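Local coordinates for packaging protein UL32 (Human herpesvirus 8 type M, PDB 6XF9) that is thought to direct newly made capsids to nuclear replication compartments, is required for packaging of the viral genome, and assembles as a zinc-binding pentameric ring, at residues A76-C79 against F80-Y84. Numbering follows the deposited sequence.
Sequences ACLC and FFCLY
L78 and C82, one helical turn apart, form the side-chain meeting of this local contact at the C-terminal end of helix 71-83. The L78 methyl CD1 lies 4.0 Å from C82 SG, an apolar touch between the CD1 methyl and the sulfur. The first torsion of C82 places the sulfur: SG is anti to its carbonyl carbon (chi1 -69°), turned back along the helix, where it also stands 3.4 Å from L78 O. F131 of helix 124-133 packs on both side chains, and C82 reaches F132 as well.

F81 turns its ring against the preceding backbone instead. Its CD1 comes within 3.3 Å of C77 O, and the carbonyl meets the ring obliquely; the same oxygen accepts F81 N at 3.0 Å. On F80, CG anti to the backbone N (chi1 -175°) carries the ring away from A76-C79, to where Y84 CD1 sits 4.0 Å above the centre of one face. F80 and F81 both rest on V384 of helix 382-386.

Four i to i+4 backbone bonds hold these side chains in order: F80 N to A76 O, F81 N to C77 O, C82 N to L78 O and L83 N to C79 O. Beyond them, Y84 N makes weak bonds to both F80 O and F81 O.

The C79 side chain lies near the first zinc site, about 5 Å from that of H130 but about 9 Å from the zinc ion; it is a neighbour of the ligands C52, C55, H130 and C136, not one of them. The chemistry is thus that of a buried helix end: the four i to i+4 bonds pair amides with carbonyls inside the helix and L83 O bonds to N410, while thiol, leucine and phenyl groups join the zinc-bearing helix 124-133 to helix 382-386.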
loop_
_atom_site.group_PDB
_atom_site.type_symbol
_atom_site.label_atom_id
_atom_site.label_comp_id
_atom_site.label_asym_id
_atom_site.label_seq_id
_atom_site.Cartn_x
_atom_site.Cartn_y
_atom_site.Cartn_z
ATOM N N ALA D 76 24.849 -16.375 43.750
ATOM C CA ALA D 76 23.706 -15.469 43.807
ATOM C C ALA D 76 24.117 -14.029 44.087
ATOM O O ALA D 76 23.368 -13.109 43.744
ATOM C CB ALA D 76 22.702 -15.936 44.851
ATOM N N CYS D 77 25.259 -13.793 44.742
ATOM C CA CYS D 77 25.718 -12.411 44.897
ATOM C C CYS D 77 26.200 -11.844 43.580
ATOM O O CYS D 77 25.898 -10.693 43.242
ATOM C CB CYS D 77 26.835 -12.310 45.918
ATOM S SG CYS D 77 26.222 -12.285 47.541
ATOM N N LEU D 78 26.994 -12.626 42.846
ATOM C CA LEU D 78 27.420 -12.224 41.511
ATOM C C LEU D 78 26.218 -11.876 40.648
ATOM O O LEU D 78 26.179 -10.815 40.012
ATOM C CB LEU D 78 28.213 -13.351 40.867
ATOM C CG LEU D 78 28.634 -13.058 39.442
ATOM C CD1 LEU D 78 29.361 -11.739 39.366
ATOM C CD2 LEU D 78 29.448 -14.209 38.887
ATOM N N CYS D 79 25.205 -12.747 40.643
ATOM C CA CYS D 79 23.996 -12.460 39.886
ATOM C C CYS D 79 23.360 -11.138 40.321
ATOM O O CYS D 79 23.033 -10.296 39.481
ATOM C CB CYS D 79 23.021 -13.624 40.017
ATOM S SG CYS D 79 23.648 -15.107 39.210
ATOM N N PHE D 80 23.214 -10.907 41.621
ATOM C CA PHE D 80 22.593 -9.658 42.063
ATOM C C PHE D 80 23.365 -8.452 41.545
ATOM O O PHE D 80 22.768 -7.448 41.148
ATOM C CB PHE D 80 22.511 -9.627 43.587
ATOM C CG PHE D 80 21.778 -8.446 44.139
ATOM C CD1 PHE D 80 20.401 -8.444 44.221
ATOM C CD2 PHE D 80 22.465 -7.358 44.606
ATOM C CE1 PHE D 80 19.719 -7.353 44.744
ATOM C CE2 PHE D 80 21.795 -6.263 45.137
ATOM C CZ PHE D 80 20.422 -6.259 45.206
ATOM N N PHE D 81 24.695 -8.527 41.555
ATOM C CA PHE D 81 25.504 -7.406 41.094
ATOM C C PHE D 81 25.301 -7.161 39.612
ATOM O O PHE D 81 25.159 -6.013 39.175
ATOM C CB PHE D 81 26.982 -7.676 41.391
ATOM C CG PHE D 81 27.433 -7.172 42.734
ATOM C CD1 PHE D 81 26.786 -7.567 43.893
ATOM C CD2 PHE D 81 28.549 -6.352 42.838
ATOM C CE1 PHE D 81 27.196 -7.107 45.128
ATOM C CE2 PHE D 81 28.968 -5.897 44.081
ATOM C CZ PHE D 81 28.285 -6.283 45.224
ATOM N N CYS D 82 25.275 -8.230 38.822
ATOM C CA CYS D 82 25.076 -8.083 37.386
ATOM C C CYS D 82 23.735 -7.425 37.091
ATOM O O CYS D 82 23.645 -6.528 36.251
ATOM C CB CYS D 82 25.153 -9.454 36.728
ATOM S SG CYS D 82 26.801 -10.176 36.737
ATOM N N LEU D 83 22.690 -7.852 37.797
ATOM C CA LEU D 83 21.359 -7.283 37.651
ATOM C C LEU D 83 21.366 -5.773 37.847
ATOM O O LEU D 83 20.543 -5.061 37.259
ATOM C CB LEU D 83 20.435 -7.958 38.660
ATOM C CG LEU D 83 18.954 -7.656 38.607
ATOM C CD1 LEU D 83 18.476 -7.970 37.213
ATOM C CD2 LEU D 83 18.215 -8.495 39.647
ATOM N N TYR D 84 22.286 -5.265 38.667
ATOM C CA TYR D 84 22.392 -3.843 38.967
ATOM C C TYR D 84 23.644 -3.233 38.355
ATOM O O TYR D 84 24.144 -2.213 38.821
ATOM C CB TYR D 84 22.343 -3.616 40.477
ATOM C CG TYR D 84 20.959 -3.810 41.001
ATOM C CD1 TYR D 84 20.498 -5.057 41.319
ATOM C CD2 TYR D 84 20.085 -2.751 41.113
ATOM C CE1 TYR D 84 19.193 -5.238 41.772
ATOM C CE2 TYR D 84 18.797 -2.926 41.557
ATOM C CZ TYR D 84 18.365 -4.168 41.874
ATOM O OH TYR D 84 17.084 -4.354 42.314
#